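Local atomic coordinates of periplasmic binding protein/LacI transcriptional regulator (Burkholderia multivorans, PDB entry 4YLE), a protein that probably binds a simple sugar in the periplasm and delivers it to an ABC transporter for uptake. Residues T175-N178 with A179-T183; S202-E206 with I207-N211; V120-I123 with D124-D128. All blocks are in the same frame, centred on the assembly; numbering follows the deposited sequence.

Contact 1: T175-N178 with A179-T183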
loop_
_atom_site.group_PDB
_atom_site.type_symbol
_atom_site.label_atom_id
_atom_site.label_comp_id
_atom_site.label_asym_id
_atom_site.label_seq_id
_atom_site.Cartn_x
_atom_site.Cartn_y
_atom_site.Cartn_z
ATOM N N THR A 175 1.603 -2.037 11.828
ATOM C CA THR A 175 0.290 -1.635 12.308
ATOM C C THR A 175 -0.646 -1.262 11.159
ATOM O O THR A 175 -1.633 -0.541 11.343
ATOM C CB THR A 175 0.418 -0.455 13.241
ATOM O OG1 THR A 175 1.132 0.580 12.565
ATOM C CG2 THR A 175 1.182 -0.868 14.516
ATOM N N THR A 176 -0.321 -1.724 9.962
ATOM C CA THR A 176 -1.225 -1.500 8.842
ATOM C C THR A 176 -1.811 -2.811 8.397
ATOM O O THR A 176 -1.152 -3.850 8.381
ATOM C CB THR A 176 -0.543 -0.795 7.645
ATOM O OG1 THR A 176 0.546 -1.585 7.139
ATOM C CG2 THR A 176 -0.040 0.558 8.065
ATOM N N THR A 177 -3.085 -2.746 8.050
ATOM C CA THR A 177 -3.760 -3.898 7.518
ATOM C C THR A 177 -3.048 -4.414 6.276
ATOM O O THR A 177 -2.857 -5.620 6.130
ATOM C CB THR A 177 -5.222 -3.559 7.204
ATOM O OG1 THR A 177 -5.816 -3.020 8.378
ATOM C CG2 THR A 177 -5.979 -4.791 6.751
ATOM N N ASN A 178 -2.610 -3.529 5.384
ATOM C CA ASN A 178 -2.084 -4.054 4.131
ATOM C C ASN A 178 -0.737 -4.734 4.346
ATOM O O ASN A 178 -0.453 -5.736 3.709
ATOM C CB ASN A 178 -2.029 -2.989 3.016
ATOM C CG ASN A 178 -1.233 -1.764 3.355
ATOM O OD1 ASN A 178 -1.010 -1.426 4.505
ATOM N ND2 ASN A 178 -0.825 -1.048 2.309
ATOM N N ALA A 179 0.058 -4.237 5.285
ATOM C CA ALA A 179 1.320 -4.905 5.632
ATOM C C ALA A 179 1.063 -6.306 6.182
ATOM O O ALA A 179 1.695 -7.280 5.747
ATOM C CB ALA A 179 2.087 -4.092 6.611
ATOM N N GLN A 180 0.121 -6.419 7.119
ATOM C CA GLN A 180 -0.197 -7.693 7.730
ATOM C C GLN A 180 -0.720 -8.689 6.744
ATOM O O GLN A 180 -0.367 -9.861 6.783
ATOM C CB GLN A 180 -1.217 -7.481 8.852
ATOM C CG GLN A 180 -0.677 -6.628 9.962
ATOM C CD GLN A 180 -1.752 -6.045 10.859
ATOM O OE1 GLN A 180 -2.940 -6.353 10.727
ATOM N NE2 GLN A 180 -1.338 -5.177 11.772
ATOM N N GLN A 181 -1.572 -8.233 5.840
ATOM C CA GLN A 181 -2.191 -9.149 4.900
ATOM C C GLN A 181 -1.212 -9.597 3.827
ATOM O O GLN A 181 -1.309 -10.735 3.357
ATOM C CB GLN A 181 -3.416 -8.494 4.302
ATOM C CG GLN A 181 -4.469 -8.241 5.373
ATOM C CD GLN A 181 -4.911 -9.536 6.040
ATOM O OE1 GLN A 181 -4.603 -9.816 7.212
ATOM N NE2 GLN A 181 -5.577 -10.357 5.274
ATOM N N ARG A 182 -0.248 -8.746 3.460
ATOM C CA ARG A 182 0.770 -9.202 2.508
ATOM C C ARG A 182 1.654 -10.235 3.158
ATOM O O ARG A 182 1.985 -11.247 2.552
ATOM C CB ARG A 182 1.626 -8.041 1.979
ATOM C CG ARG A 182 0.780 -7.202 1.038
ATOM C CD ARG A 182 1.557 -6.096 0.366
ATOM N NE ARG A 182 0.588 -5.089 -0.020
ATOM C CZ ARG A 182 0.852 -3.802 -0.175
ATOM N NH1 ARG A 182 2.089 -3.344 -0.012
ATOM N NH2 ARG A 182 -0.133 -2.979 -0.501
ATOM N N THR A 183 2.048 -9.987 4.399
ATOM C CA THR A 183 2.848 -10.985 5.078
ATOM C C THR A 183 2.082 -12.320 5.161
ATOM O O THR A 183 2.647 -13.385 4.935
ATOM C CB THR A 183 3.286 -10.486 6.482
ATOM O OG1 THR A 183 4.238 -9.415 6.284
ATOM C CG2 THR A 183 3.919 -11.626 7.314
HETATM O O HOH W 1 -5.622 -4.254 11.068
#
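Asn178 and Arg182, one turn apart in helix 177-193, lie side by side and point the same way. Their flat ends do not stack: amide and guanidinium planes stand 75° apart, and Asn178 CB sits over one guanidinium face, 4.0 Å from Arg182 NH2. The Asn178 amide is folded back toward its own backbone, CG lying between N and the carbonyl carbon (chi1 57°), which brings OD1 within 3.1 Å of Ala179 N in a weak hydrogen bond. Arg182 runs extended from CG to NE; NE bonds Asn146, and NH1 reaches Gly230 O and an unidentified bound ligand, to which Asn178 ND2 adds a weak bond. Thr177 and Gln181 also run alongside, Thr177 CG2 meeting Gln181 CG at 4.0 Å. At the N-cap, Thr176 O accepts from Gln180 N at 3.1 Å, while Thr176 OG1 bonds Val173 O. Water 1 donates to Thr177 OG1, which also bonds Arg126 O, and weakly to OE1 of Gln180, whose NE2 bonds Ser174 O. The turn opens the helix of the beta-alpha-beta unit formed by strand 166-171, helix 177-193 and strand 196-202, with helix 146-160 packed against Asn178, Gln181 and Arg182 beside the ligand pocket.

Contact 2: S202-E206 with I207-N211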
loop_
_atom_site.group_PDB
_atom_site.type_symbol
_atom_site.label_atom_id
_atom_site.label_comp_id
_atom_site.label_asym_id
_atom_site.label_seq_id
_atom_site.Cartn_x
_atom_site.Cartn_y
_atom_site.Cartn_z
ATOM N N SER A 202 10.040 -5.865 9.943
ATOM C CA SER A 202 9.521 -4.705 9.219
ATOM C C SER A 202 10.619 -3.802 8.682
ATOM O O SER A 202 11.523 -3.374 9.408
ATOM C CB SER A 202 8.594 -3.892 10.119
ATOM O OG SER A 202 8.112 -2.754 9.437
ATOM N N GLY A 203 10.506 -3.497 7.395
ATOM C CA GLY A 203 11.328 -2.503 6.753
ATOM C C GLY A 203 10.570 -1.189 6.593
ATOM O O GLY A 203 11.044 -0.305 5.898
ATOM N N GLU A 204 9.412 -1.092 7.239
ATOM C CA GLU A 204 8.605 0.131 7.362
ATOM C C GLU A 204 8.293 0.842 6.028
ATOM O O GLU A 204 8.131 2.054 5.996
ATOM C CB GLU A 204 9.308 1.108 8.311
ATOM C CG GLU A 204 9.282 0.603 9.752
ATOM C CD GLU A 204 10.179 1.391 10.632
ATOM O OE1 GLU A 204 10.148 2.632 10.516
ATOM O OE2 GLU A 204 10.924 0.772 11.419
ATOM N N TRP A 205 8.244 0.045 4.968
ATOM C CA TRP A 205 7.899 0.439 3.605
ATOM C C TRP A 205 9.019 1.179 2.896
ATOM O O TRP A 205 8.830 1.617 1.754
ATOM C CB TRP A 205 6.650 1.326 3.547
ATOM C CG TRP A 205 5.347 0.777 4.043
ATOM C CD1 TRP A 205 4.518 1.364 4.947
ATOM C CD2 TRP A 205 4.670 -0.426 3.604
ATOM N NE1 TRP A 205 3.384 0.610 5.113
ATOM C CE2 TRP A 205 3.447 -0.488 4.296
ATOM C CE3 TRP A 205 4.993 -1.452 2.713
ATOM C CZ2 TRP A 205 2.539 -1.536 4.123
ATOM C CZ3 TRP A 205 4.077 -2.487 2.523
ATOM C CH2 TRP A 205 2.868 -2.517 3.231
ATOM N N GLU A 206 10.167 1.320 3.559
ATOM C CA GLU A 206 11.263 2.150 3.071
ATOM C C GLU A 206 12.440 1.359 2.481
ATOM O O GLU A 206 12.763 0.254 2.922
ATOM C CB GLU A 206 11.804 3.042 4.202
ATOM C CG GLU A 206 10.750 3.889 4.934
ATOM C CD GLU A 206 10.285 5.147 4.205
ATOM O OE1 GLU A 206 10.597 5.376 3.010
ATOM O OE2 GLU A 206 9.558 5.933 4.862
ATOM N N ILE A 207 13.098 1.979 1.512
ATOM C CA ILE A 207 14.266 1.392 0.870
ATOM C C ILE A 207 15.368 1.109 1.871
ATOM O O ILE A 207 15.914 -0.011 1.924
ATOM C CB ILE A 207 14.831 2.319 -0.229
ATOM C CG1 ILE A 207 13.780 2.517 -1.322
ATOM C CG2 ILE A 207 16.119 1.743 -0.799
ATOM C CD1 ILE A 207 14.204 3.496 -2.449
ATOM N N ASP A 208 15.731 2.095 2.680
ATOM C CA ASP A 208 16.918 1.877 3.488
ATOM C C ASP A 208 16.611 0.991 4.707
ATOM O O ASP A 208 17.425 0.143 5.056
ATOM C CB ASP A 208 17.583 3.196 3.893
ATOM C CG ASP A 208 16.631 4.198 4.448
ATOM O OD1 ASP A 208 15.436 3.866 4.633
ATOM O OD2 ASP A 208 17.096 5.339 4.688
ATOM N N LYS A 209 15.459 1.141 5.347
ATOM C CA LYS A 209 15.103 0.193 6.402
ATOM C C LYS A 209 14.941 -1.239 5.813
ATOM O O LYS A 209 15.373 -2.199 6.441
ATOM C CB LYS A 209 13.847 0.659 7.122
ATOM C CG LYS A 209 13.440 -0.206 8.301
ATOM C CD LYS A 209 14.340 -0.038 9.487
ATOM C CE LYS A 209 13.872 -0.932 10.619
ATOM N NZ LYS A 209 14.751 -0.833 11.808
ATOM N N GLY A 210 14.357 -1.374 4.613
ATOM C CA GLY A 210 14.279 -2.661 3.926
ATOM C C GLY A 210 15.650 -3.272 3.701
ATOM O O GLY A 210 15.855 -4.488 3.918
ATOM N N ASN A 211 16.589 -2.427 3.266
ATOM C CA ASN A 211 17.968 -2.841 3.050
ATOM C C ASN A 211 18.584 -3.333 4.339
ATOM O O ASN A 211 19.267 -4.371 4.357
ATOM C CB ASN A 211 18.797 -1.684 2.478
ATOM C CG ASN A 211 20.273 -2.022 2.374
ATOM O OD1 ASN A 211 21.064 -1.621 3.222
ATOM N ND2 ASN A 211 20.646 -2.769 1.338
HETATM O O HOH W 2 12.316 4.681 1.166
#
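Ile207 opens the helix directly after Glu206, its N-cap residue, and its backbone N is tied back to the Glu206 side chain through water 2. That water accepts from Ile207 N at 2.8 Å and donates to Glu206 OE1; the Glu206 chain, bent at chi2 (-78°), turns its carboxylate to the water while OE2 takes the backbone N of Glu75. Asp208 comes next. Its OD1 approaches Glu206 CB at 3.7 Å and accepts a weak hydrogen bond from Lys209 N. Lys209 points its CB toward the preceding loop and lies along it. CB lies 3.2 Å from Gly203 O, and CG packs on the same peptide. With CG anti to the backbone N (chi1 -176°) and a bend at the next bond, the rest of the chain runs on past Ser202 O and crosses Glu204. Here Glu204 OE2 touches Lys209 CE at 3.5 Å but stays 4.2 Å from NZ, an attraction of opposite charges that falls short of a salt bridge. Gly210 then closes the first helical turn, its N bonding to Glu206 O at 2.8 Å; its CA is close to that of Gly203, where neither residue has a side chain to separate the backbones. The loop itself is a type I' turn from Gly203 to Glu206, closed by Glu206 N to Gly203 O and overlapped at its start by an ST turn in which Ser202 OG, itself bonded to Gly172 O, accepts from Glu204 N. Asn211 continues into helix 207-220, packing on helix 232-244, while Ser202 ends the edge strand 196-202 of the four-stranded parallel sheet and Trp205 reaches back to helix 177-193.

Contact 3: V120-I123 with D124-D128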
loop_
_atom_site.group_PDB
_atom_site.type_symbol
_atom_site.label_atom_id
_atom_site.label_comp_id
_atom_site.label_asym_id
_atom_site.label_seq_id
_atom_site.Cartn_x
_atom_site.Cartn_y
_atom_site.Cartn_z
ATOM N N VAL A 120 -16.075 10.630 3.711
ATOM C CA VAL A 120 -14.737 10.019 3.689
ATOM C C VAL A 120 -14.786 8.648 3.073
ATOM O O VAL A 120 -15.610 7.830 3.445
ATOM C CB VAL A 120 -14.168 9.913 5.106
ATOM C CG1 VAL A 120 -12.773 9.298 5.079
ATOM C CG2 VAL A 120 -14.184 11.291 5.795
ATOM N N VAL A 121 -13.865 8.406 2.136
ATOM C CA VAL A 121 -13.669 7.125 1.506
ATOM C C VAL A 121 -12.243 6.711 1.805
ATOM O O VAL A 121 -11.339 7.519 1.718
ATOM C CB VAL A 121 -13.885 7.201 -0.008
ATOM C CG1 VAL A 121 -13.666 5.861 -0.654
ATOM C CG2 VAL A 121 -15.309 7.714 -0.333
ATOM N N ASN A 122 -12.097 5.451 2.165
ATOM C CA ASN A 122 -10.841 4.831 2.575
ATOM C C ASN A 122 -10.313 4.081 1.369
ATOM O O ASN A 122 -11.035 3.254 0.808
ATOM C CB ASN A 122 -11.154 3.906 3.755
ATOM C CG ASN A 122 -9.964 3.166 4.334
ATOM O OD1 ASN A 122 -10.181 2.327 5.199
ATOM N ND2 ASN A 122 -8.733 3.481 3.916
ATOM N N ILE A 123 -9.077 4.349 0.978
ATOM C CA ILE A 123 -8.432 3.519 -0.032
ATOM C C ILE A 123 -7.113 2.907 0.438
ATOM O O ILE A 123 -6.579 3.339 1.444
ATOM C CB ILE A 123 -8.142 4.305 -1.324
ATOM C CG1 ILE A 123 -7.047 5.366 -1.113
ATOM C CG2 ILE A 123 -9.458 4.964 -1.864
ATOM C CD1 ILE A 123 -6.665 6.156 -2.406
ATOM N N ASP A 124 -6.645 1.884 -0.303
ATOM C CA ASP A 124 -5.283 1.309 -0.190
ATOM C C ASP A 124 -5.121 0.456 1.064
ATOM O O ASP A 124 -5.061 -0.776 0.995
ATOM C CB ASP A 124 -4.238 2.419 -0.226
ATOM C CG ASP A 124 -2.812 1.898 -0.072
ATOM O OD1 ASP A 124 -2.584 0.721 -0.354
ATOM O OD2 ASP A 124 -1.915 2.683 0.316
ATOM N N ASN A 125 -5.080 1.116 2.212
ATOM C CA ASN A 125 -4.875 0.447 3.476
ATOM C C ASN A 125 -6.101 0.628 4.345
ATOM O O ASN A 125 -6.461 1.741 4.688
ATOM C CB ASN A 125 -3.654 1.005 4.183
ATOM C CG ASN A 125 -3.507 0.472 5.570
ATOM O OD1 ASN A 125 -3.735 -0.727 5.829
ATOM N ND2 ASN A 125 -3.098 1.349 6.506
ATOM N N ARG A 126 -6.739 -0.465 4.699
ATOM C CA ARG A 126 -8.010 -0.380 5.374
ATOM C C ARG A 126 -7.855 0.040 6.827
ATOM O O ARG A 126 -7.032 -0.501 7.557
ATOM C CB ARG A 126 -8.743 -1.713 5.284
ATOM C CG ARG A 126 -10.222 -1.613 5.597
ATOM C CD ARG A 126 -10.806 -2.984 5.819
ATOM N NE ARG A 126 -10.653 -3.831 4.638
ATOM C CZ ARG A 126 -11.636 -4.136 3.794
ATOM N NH1 ARG A 126 -12.879 -3.678 3.985
ATOM N NH2 ARG A 126 -11.370 -4.917 2.752
ATOM N N LEU A 127 -8.654 1.029 7.225
ATOM C CA LEU A 127 -8.788 1.422 8.616
ATOM C C LEU A 127 -9.265 0.254 9.441
ATOM O O LEU A 127 -9.970 -0.616 8.945
ATOM C CB LEU A 127 -9.763 2.588 8.737
ATOM C CG LEU A 127 -9.268 3.877 8.095
ATOM C CD1 LEU A 127 -10.424 4.852 7.960
ATOM C CD2 LEU A 127 -8.120 4.501 8.890
ATOM N N ASP A 128 -8.884 0.227 10.708
ATOM C CA ASP A 128 -9.186 -0.929 11.525
ATOM C C ASP A 128 -10.697 -0.984 11.789
ATOM O O ASP A 128 -11.266 -0.023 12.280
ATOM C CB ASP A 128 -8.412 -0.876 12.831
ATOM C CG ASP A 128 -8.528 -2.165 13.629
ATOM O OD1 ASP A 128 -9.660 -2.659 13.841
ATOM O OD2 ASP A 128 -7.476 -2.688 14.041
#
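Asn122, near the end of strand 119-123, spans the turn that follows and bonds the backbone of residues 125 and 127. Its CB points toward residues 124-128, and CG, anti to the backbone N (chi1 -180°), carries the amide into the bend, 3.8 Å from Asn125 O. At one corner of the tip, OD1 accepts Leu127 N at 2.8 Å, in the carbonyl plane on a lone pair and almost straight at 176°. Leu127 CG crowds the same oxygen at 3.4 Å, the two side chains crossing at a slant. At the other corner, ND2 donates to Asn125 O at 3.0 Å; the acceptor lies near the amide plane of Asn122, though the donor stands above the carbonyl plane of Asn125. A weak bond from ND2 to Leu98 O adds a second partner. Asp124 is the middle residue of a classic gamma turn (phi 74°), Asn125 N bonding back to Ile123 O at 2.8 Å. A buried amide thus uses both its ends on main-chain atoms, which fixes the amide's rotation and ties the loop backbone to the end of the strand. Asp124, held in that loop, forms a salt bridge with Lys40 and bonds the unidentified ligand through OD1; the lysine would be expected to favour a charged carboxylate.

From the N terminus, contact 3 turns the chain from strand 119-123 of the seven-stranded sheet into the loop before helix 129-133. Contact 1 starts helix 177-193 after strand 166-171, and contact 2 leads from strand 196-202 into helix 207-220, both at strand ends of the four-stranded parallel sheet. They follow in series, none nesting or crossing. Asn125 and Arg126 of contact 3 meet Asn178 N and Thr177 OG1 of contact 1, while Trp205 of contact 2 packs on Thr176, Ala179 and Arg182. Contacts 2 and 3 do not touch; contact 1 bridges them. The sheets belong to the two lobes expected of a periplasmic binding protein, the unidentified ligand lying beside the strand-end loops, consistent with the family's cleft.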